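Local coordinates for protein photoreceptor-histidine kinase BphP (Stigmatella aurantiaca DW4/3-1, PDB 6BAF) that acts as a bacterial phytochrome, holding a linear tetrapyrrole in its chromophore-binding region and probably passing light signals to its own histidine kinase region, at residues Tyr162-Asp165 with Ala166-Gly170; Ser192-Arg196 with Gln197-Leu201. One frame throughout, in Å; residues are numbered along the deposited sequence.

Contact 1: Tyr162-Asp165 with Ala166-Gly170. With BLR (3-[5-[(Z)-(4-ethenyl-3-methyl-5-oxidanylidene-pyrrol-2-ylidene)methyl]-2-[[5-[(Z)-(3-ethenyl-4-methyl-5-oxidanylidene-pyrrol-2-ylidene)methyl]-3-(3-hydroxy-3-oxopropyl)-4-methyl-1H-pyrrol-2-yl]methyl]-4-methyl-1H-pyrrol-3-yl]propanoic acid), chain B.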
loop_
_atom_site.group_PDB
_atom_site.type_symbol
_atom_site.label_atom_id
_atom_site.label_comp_id
_atom_site.label_asym_id
_atom_site.label_seq_id
_atom_site.Cartn_x
_atom_site.Cartn_y
_atom_site.Cartn_z
ATOM N N TYR A 162 -21.537 7.576 6.524
ATOM C CA TYR A 162 -22.764 8.289 6.210
ATOM C C TYR A 162 -23.350 7.593 4.996
ATOM O O TYR A 162 -22.778 7.658 3.910
ATOM C CB TYR A 162 -22.441 9.751 5.934
ATOM C CG TYR A 162 -23.662 10.647 5.725
ATOM C CD1 TYR A 162 -24.414 11.096 6.821
ATOM C CD2 TYR A 162 -24.053 11.047 4.443
ATOM C CE1 TYR A 162 -25.521 11.937 6.651
ATOM C CE2 TYR A 162 -25.174 11.898 4.253
ATOM C CZ TYR A 162 -25.892 12.337 5.367
ATOM O OH TYR A 162 -26.989 13.161 5.213
ATOM N N ARG A 163 -24.464 6.915 5.161
ATOM C CA ARG A 163 -25.014 6.103 4.097
ATOM C C ARG A 163 -26.247 6.779 3.497
ATOM O O ARG A 163 -27.084 7.290 4.237
ATOM C CB ARG A 163 -25.398 4.728 4.635
ATOM C CG ARG A 163 -25.887 3.835 3.528
ATOM C CD ARG A 163 -26.436 2.543 4.093
ATOM N NE ARG A 163 -26.799 1.668 2.979
ATOM C CZ ARG A 163 -27.135 0.387 3.115
ATOM N NH1 ARG A 163 -27.148 -0.178 4.334
ATOM N NH2 ARG A 163 -27.436 -0.325 2.029
ATOM N N PHE A 164 -26.355 6.779 2.162
ATOM C CA PHE A 164 -27.471 7.400 1.450
ATOM C C PHE A 164 -28.615 6.412 1.267
ATOM O O PHE A 164 -28.395 5.243 0.939
ATOM C CB PHE A 164 -27.029 7.913 0.071
ATOM C CG PHE A 164 -25.980 9.037 0.119
ATOM C CD1 PHE A 164 -26.319 10.322 0.549
ATOM C CD2 PHE A 164 -24.661 8.792 -0.275
ATOM C CE1 PHE A 164 -25.375 11.347 0.616
ATOM C CE2 PHE A 164 -23.679 9.805 -0.230
ATOM C CZ PHE A 164 -24.025 11.107 0.217
ATOM N N ASP A 165 -29.849 6.887 1.429
ATOM C CA ASP A 165 -30.962 6.026 1.086
ATOM C C ASP A 165 -31.418 6.316 -0.347
ATOM O O ASP A 165 -30.715 6.996 -1.121
ATOM C CB ASP A 165 -32.087 6.176 2.134
ATOM C CG ASP A 165 -32.776 7.548 2.100
ATOM O OD1 ASP A 165 -32.604 8.345 1.125
ATOM O OD2 ASP A 165 -33.515 7.844 3.074
ATOM N N ALA A 166 -32.645 5.907 -0.661
ATOM C CA ALA A 166 -33.144 5.703 -2.028
ATOM C C ALA A 166 -33.171 6.797 -3.142
ATOM O O ALA A 166 -33.186 6.358 -4.293
ATOM C CB ALA A 166 -34.544 5.105 -1.930
ATOM N N GLU A 167 -33.175 8.133 -3.034
ATOM C CA GLU A 167 -33.779 9.191 -2.213
ATOM C C GLU A 167 -32.754 10.236 -1.726
ATOM O O GLU A 167 -33.048 11.442 -1.701
ATOM C CB GLU A 167 -34.573 8.705 -1.070
ATOM C CG GLU A 167 -35.483 9.896 -0.746
ATOM C CD GLU A 167 -36.915 9.508 -0.459
ATOM O OE1 GLU A 167 -37.300 8.422 -0.953
ATOM O OE2 GLU A 167 -37.637 10.288 0.253
ATOM N N TRP A 168 -31.551 9.772 -1.376
ATOM C CA TRP A 168 -30.362 10.569 -1.107
ATOM C C TRP A 168 -30.427 11.318 0.210
ATOM O O TRP A 168 -29.548 12.155 0.483
ATOM C CB TRP A 168 -30.022 11.522 -2.260
ATOM C CG TRP A 168 -29.819 10.733 -3.502
ATOM C CD1 TRP A 168 -30.704 10.590 -4.538
ATOM C CD2 TRP A 168 -28.684 9.897 -3.819
ATOM N NE1 TRP A 168 -30.183 9.747 -5.488
ATOM C CE2 TRP A 168 -28.952 9.299 -5.075
ATOM C CE3 TRP A 168 -27.467 9.606 -3.166
ATOM C CZ2 TRP A 168 -28.038 8.433 -5.710
ATOM C CZ3 TRP A 168 -26.557 8.742 -3.796
ATOM C CH2 TRP A 168 -26.853 8.162 -5.055
ATOM N N ASN A 169 -31.380 10.986 1.071
ATOM C CA ASN A 169 -31.210 11.288 2.483
ATOM C C ASN A 169 -30.064 10.445 3.033
ATOM O O ASN A 169 -29.703 9.419 2.462
ATOM C CB ASN A 169 -32.501 10.988 3.244
ATOM C CG ASN A 169 -33.691 11.779 2.686
ATOM O OD1 ASN A 169 -33.587 12.995 2.483
ATOM N ND2 ASN A 169 -34.789 11.092 2.396
ATOM N N GLY A 170 -29.486 10.889 4.143
ATOM C CA GLY A 170 -28.369 10.184 4.720
ATOM C C GLY A 170 -28.632 9.739 6.150
ATOM O O GLY A 170 -29.460 10.342 6.849
HETATM C CHA BLR B . -20.873 19.192 1.069
HETATM N NA BLR B . -22.062 18.414 3.166
HETATM C C1A BLR B . -21.045 18.336 2.296
HETATM C C2A BLR B . -20.150 17.331 2.679
HETATM C C3A BLR B . -20.643 16.761 3.797
HETATM C C4A BLR B . -21.824 17.454 4.100
HETATM C CMA BLR B . -19.982 15.570 4.554
HETATM C CAA BLR B . -18.873 16.963 1.922
HETATM C CBA BLR B . -17.683 17.900 2.255
HETATM C CGA BLR B . -17.054 17.564 3.616
HETATM O O1A BLR B . -16.586 16.397 3.764
HETATM O O2A BLR B . -16.996 18.411 4.589
HETATM C CHB BLR B . -22.817 17.250 5.224
HETATM N NB BLR B . -21.264 16.818 7.159
HETATM C C1B BLR B . -22.569 16.745 6.398
HETATM C C2B BLR B . -23.526 16.022 7.270
HETATM C C3B BLR B . -22.915 15.638 8.477
HETATM C C4B BLR B . -21.497 16.094 8.485
HETATM C CMB BLR B . -24.984 15.695 6.932
HETATM O OB BLR B . -20.686 15.966 9.333
HETATM C CAB BLR B . -23.656 14.838 9.562
HETATM C CBB BLR B . -23.037 14.364 10.618
HETATM N NC BLR B . -25.300 21.997 2.803
HETATM C C1C BLR B . -26.530 22.325 3.631
HETATM C C2C BLR B . -27.365 23.215 2.769
HETATM C C3C BLR B . -26.765 23.435 1.502
HETATM C C4C BLR B . -25.461 22.701 1.466
HETATM C CMC BLR B . -28.698 23.763 3.232
HETATM O OC BLR B . -26.774 21.970 4.733
HETATM C CAC BLR B . -27.341 24.298 0.363
HETATM C CBC BLR B . -28.585 24.109 -0.112
HETATM C CHD BLR B . -24.632 22.680 0.468
HETATM N ND BLR B . -22.971 20.699 1.262
HETATM C C1D BLR B . -23.413 21.797 0.373
HETATM C C2D BLR B . -22.474 21.989 -0.720
HETATM C C3D BLR B . -21.429 20.986 -0.558
HETATM C C4D BLR B . -21.708 20.144 0.661
HETATM C CMD BLR B . -22.607 23.037 -1.833
HETATM C CAD BLR B . -20.222 20.813 -1.456
HETATM C CBD BLR B . -19.038 21.518 -0.813
HETATM C CGD BLR B . -17.985 21.381 -1.895
HETATM O O1D BLR B . -17.591 20.214 -2.237
HETATM O O2D BLR B . -17.591 22.428 -2.495
#

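Contact 2: Ser192-Arg196 with Gln197-Leu201. With BLR (3-[5-[(Z)-(4-ethenyl-3-methyl-5-oxidanylidene-pyrrol-2-ylidene)methyl]-2-[[5-[(Z)-(3-ethenyl-4-methyl-5-oxidanylidene-pyrrol-2-ylidene)methyl]-3-(3-hydroxy-3-oxopropyl)-4-methyl-1H-pyrrol-2-yl]methyl]-4-methyl-1H-pyrrol-3-yl]propanoic acid), chain B.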
loop_
_atom_site.group_PDB
_atom_site.type_symbol
_atom_site.label_atom_id
_atom_site.label_comp_id
_atom_site.label_asym_id
_atom_site.label_seq_id
_atom_site.Cartn_x
_atom_site.Cartn_y
_atom_site.Cartn_z
ATOM N N SER A 192 -30.774 17.462 1.016
ATOM C CA SER A 192 -30.163 18.717 0.574
ATOM C C SER A 192 -28.890 19.052 1.334
ATOM O O SER A 192 -28.150 19.941 0.896
ATOM C CB SER A 192 -31.152 19.891 0.679
ATOM O OG SER A 192 -32.016 19.729 1.801
ATOM N N ASP A 193 -28.601 18.371 2.447
ATOM C CA ASP A 193 -27.360 18.690 3.162
ATOM C C ASP A 193 -26.128 18.314 2.360
ATOM O O ASP A 193 -25.055 18.889 2.577
ATOM C CB ASP A 193 -27.321 17.992 4.508
ATOM C CG ASP A 193 -28.298 18.599 5.504
ATOM O OD1 ASP A 193 -29.099 19.492 5.119
ATOM O OD2 ASP A 193 -28.263 18.188 6.678
ATOM N N ILE A 194 -26.259 17.380 1.428
ATOM C CA ILE A 194 -25.189 17.127 0.467
ATOM C C ILE A 194 -25.876 17.179 -0.889
ATOM O O ILE A 194 -26.346 16.148 -1.398
ATOM C CB ILE A 194 -24.470 15.787 0.716
ATOM C CG1 ILE A 194 -24.127 15.635 2.210
ATOM C CG2 ILE A 194 -23.229 15.676 -0.229
ATOM C CD1 ILE A 194 -23.217 14.388 2.548
ATOM N N PRO A 195 -25.963 18.353 -1.493
ATOM C CA PRO A 195 -26.884 18.537 -2.616
ATOM C C PRO A 195 -26.361 17.842 -3.856
ATOM O O PRO A 195 -25.228 17.358 -3.930
ATOM C CB PRO A 195 -26.947 20.059 -2.806
ATOM C CG PRO A 195 -25.608 20.553 -2.240
ATOM C CD PRO A 195 -25.300 19.604 -1.082
ATOM N N ARG A 196 -27.203 17.858 -4.873
ATOM C CA ARG A 196 -27.056 16.911 -5.960
ATOM C C ARG A 196 -25.793 17.164 -6.787
ATOM O O ARG A 196 -25.131 16.214 -7.216
ATOM C CB ARG A 196 -28.302 16.964 -6.813
ATOM C CG ARG A 196 -28.066 16.561 -8.183
ATOM C CD ARG A 196 -29.257 15.815 -8.600
ATOM N NE ARG A 196 -29.353 15.897 -10.042
ATOM C CZ ARG A 196 -30.115 15.086 -10.764
ATOM N NH1 ARG A 196 -30.807 14.126 -10.140
ATOM N NH2 ARG A 196 -30.155 15.227 -12.087
ATOM N N GLN A 197 -25.427 18.415 -7.026
ATOM C CA GLN A 197 -24.189 18.616 -7.768
ATOM C C GLN A 197 -22.955 18.240 -6.936
ATOM O O GLN A 197 -21.911 17.925 -7.513
ATOM C CB GLN A 197 -24.094 20.068 -8.270
ATOM C CG GLN A 197 -23.641 21.116 -7.238
ATOM C CD GLN A 197 -24.721 21.519 -6.237
ATOM O OE1 GLN A 197 -25.554 20.696 -5.807
ATOM N NE2 GLN A 197 -24.715 22.798 -5.857
ATOM N N ALA A 198 -23.041 18.264 -5.602
ATOM C CA ALA A 198 -21.936 17.758 -4.790
ATOM C C ALA A 198 -21.856 16.244 -4.907
ATOM O O ALA A 198 -20.778 15.685 -5.158
ATOM C CB ALA A 198 -22.104 18.176 -3.326
ATOM N N ARG A 199 -22.999 15.571 -4.781
ATOM C CA ARG A 199 -23.030 14.123 -4.886
ATOM C C ARG A 199 -22.509 13.653 -6.233
ATOM O O ARG A 199 -21.830 12.624 -6.316
ATOM C CB ARG A 199 -24.437 13.599 -4.713
ATOM C CG ARG A 199 -24.998 13.481 -3.304
ATOM C CD ARG A 199 -26.412 12.907 -3.517
ATOM N NE ARG A 199 -27.324 13.869 -3.012
ATOM C CZ ARG A 199 -28.401 14.359 -3.594
ATOM N NH1 ARG A 199 -28.853 13.961 -4.777
ATOM N NH2 ARG A 199 -29.035 15.265 -2.897
ATOM N N GLU A 200 -22.839 14.380 -7.303
ATOM C CA GLU A 200 -22.351 14.013 -8.625
ATOM C C GLU A 200 -20.847 14.218 -8.736
ATOM O O GLU A 200 -20.151 13.400 -9.335
ATOM C CB GLU A 200 -23.074 14.821 -9.703
ATOM C CG GLU A 200 -24.453 14.264 -10.049
ATOM C CD GLU A 200 -25.295 15.236 -10.887
ATOM O OE1 GLU A 200 -24.868 16.419 -11.076
ATOM O OE2 GLU A 200 -26.390 14.808 -11.340
ATOM N N LEU A 201 -20.339 15.324 -8.220
ATOM C CA LEU A 201 -18.894 15.487 -8.174
ATOM C C LEU A 201 -18.237 14.378 -7.350
ATOM O O LEU A 201 -17.172 13.868 -7.720
ATOM C CB LEU A 201 -18.567 16.857 -7.604
ATOM C CG LEU A 201 -17.084 17.115 -7.377
ATOM C CD1 LEU A 201 -16.335 17.002 -8.689
ATOM C CD2 LEU A 201 -16.948 18.507 -6.826
HETATM C CHA BLR B . -20.873 19.192 1.069
HETATM N NA BLR B . -22.062 18.414 3.166
HETATM C C1A BLR B . -21.045 18.336 2.296
HETATM C C2A BLR B . -20.150 17.331 2.679
HETATM C C3A BLR B . -20.643 16.761 3.797
HETATM C C4A BLR B . -21.824 17.454 4.100
HETATM C CMA BLR B . -19.982 15.570 4.554
HETATM C CAA BLR B . -18.873 16.963 1.922
HETATM C CBA BLR B . -17.683 17.900 2.255
HETATM C CGA BLR B . -17.054 17.564 3.616
HETATM O O1A BLR B . -16.586 16.397 3.764
HETATM O O2A BLR B . -16.996 18.411 4.589
HETATM C CHB BLR B . -22.817 17.250 5.224
HETATM N NB BLR B . -21.264 16.818 7.159
HETATM C C1B BLR B . -22.569 16.745 6.398
HETATM C C2B BLR B . -23.526 16.022 7.270
HETATM C C3B BLR B . -22.915 15.638 8.477
HETATM C C4B BLR B . -21.497 16.094 8.485
HETATM C CMB BLR B . -24.984 15.695 6.932
HETATM O OB BLR B . -20.686 15.966 9.333
HETATM C CAB BLR B . -23.656 14.838 9.562
HETATM C CBB BLR B . -23.037 14.364 10.618
HETATM N NC BLR B . -25.300 21.997 2.803
HETATM C C1C BLR B . -26.530 22.325 3.631
HETATM C C2C BLR B . -27.365 23.215 2.769
HETATM C C3C BLR B . -26.765 23.435 1.502
HETATM C C4C BLR B . -25.461 22.701 1.466
HETATM C CMC BLR B . -28.698 23.763 3.232
HETATM O OC BLR B . -26.774 21.970 4.733
HETATM C CAC BLR B . -27.341 24.298 0.363
HETATM C CBC BLR B . -28.585 24.109 -0.112
HETATM C CHD BLR B . -24.632 22.680 0.468
HETATM N ND BLR B . -22.971 20.699 1.262
HETATM C C1D BLR B . -23.413 21.797 0.373
HETATM C C2D BLR B . -22.474 21.989 -0.720
HETATM C C3D BLR B . -21.429 20.986 -0.558
HETATM C C4D BLR B . -21.708 20.144 0.661
HETATM C CMD BLR B . -22.607 23.037 -1.833
HETATM C CAD BLR B . -20.222 20.813 -1.456
HETATM C CBD BLR B . -19.038 21.518 -0.813
HETATM C CGD BLR B . -17.985 21.381 -1.895
HETATM O O1D BLR B . -17.591 20.214 -2.237
HETATM O O2D BLR B . -17.591 22.428 -2.495
#

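Contact 1: Tyr162-Asp165 with Ala166-Gly170
F164, at the end of one strand, and W168, in the turn that follows, bring their aromatic rings together at the head of the hairpin. The CE3 corner of the indole comes within 3.7 Å of F164 CG, and F164 sits at the indole's edge, near its plane. The two planes are inclined at 58°, an oblique pair. With its CG anti to its own carbonyl carbon (chi1 -58°), W168 swings the six-membered ring back toward the strand. Y162 reaches across to G170: Y162 OH lies 3.3 Å from G170 CA, and the end of the phenol fills the place where a beta carbon on G170 would collide with CZ. Y162 OH also lies 3.7 Å from methyl CMB of the tetrapyrrole, so the hairpin borders the chromophore pocket.

D165 holds the turn. D165 OD2 lies 3.3 Å from N169 CB, the carboxylate and amide planes 76° apart with no bond between them; OD1 takes a weak, bent bond from N169 N, and N169 OD1 accepts a weak bond from A191 N. Backbone bonds run from W168 N to D165 O (2.9 Å) and from D165 N to N169 O (2.7 Å), closing the turn round the cis peptide A166-E167. F164 and G170 form a non-hydrogen-bonded antiparallel pair, with R163 O receiving a CA-H...O contact from G170 CA.

The hairpin joins strands 158-164 and 170-177 of the GAF sheet. On one side F164 bonds through its backbone to W268 of strand 266-275 and packs on L267; on the other, G170 pairs with F189 of edge strand 188-189.

Contact 2: Ser192-Arg196 with Gln197-Leu201
R199 folds back from the first turn of its helix to grip the carbonyl of I194. Its chain bends at chi3 (-119°), and NE donates to I194 O at 3.0 Å, nearly along the C=O axis though tilted from the guanidinium plane; NH2 adds a weak bond to the same oxygen and a further one to A191 O. P195 C and R196 CA lie over one guanidinium face, toward its rim. A leucine in place of R199 would probably leave the I194 and A191 carbonyls without these donors and let the loop before the helix shift. At the N-cap position, P195 O accepts R199 N at 3.0 Å and, weakly, A198 N. Q197, bent at chi2 (-77°), lays OE1 3.4 Å from P195 CB while NE2 bonds to E6 O. R196 and E200 meet by charge alone, with OE2 over the guanidinium face, 3.4 Å from NE. D193-P195 form the DIP motif of phytochromes: D193 O accepts bonds from chromophore NA (3.1 Å) and, weakly, ND, while I194 CG1 and P195 CD pack on the tetrapyrrole. Residues 192-196 carry the chain from strand 188-189 into helix 196-202, with R199 packed on L267 and I194 on L270 of strand 266-275.

In the fold
From the N terminus the chain first builds the seven-stranded sheet, apart from its strand 218-222, then enters the six-stranded sheet, where contact 1 closes the hairpin between strands 158-164 and 170-177. The chain then runs through edge strand 188-189 to contact 2, which shapes the entry to helix 196-202. The contacts follow in series, neither nesting nor crossing, with centres about 11 Å apart. They meet directly: W168 CE3 packs 3.5 Å from R199 CD, and Y162 CE2 lies 3.6 Å from I194 CD1. Together they tie the hairpin end of the sheet to the loop and helix beside the tetrapyrrole, which both contacts touch and which also bonds to Y202 and H244.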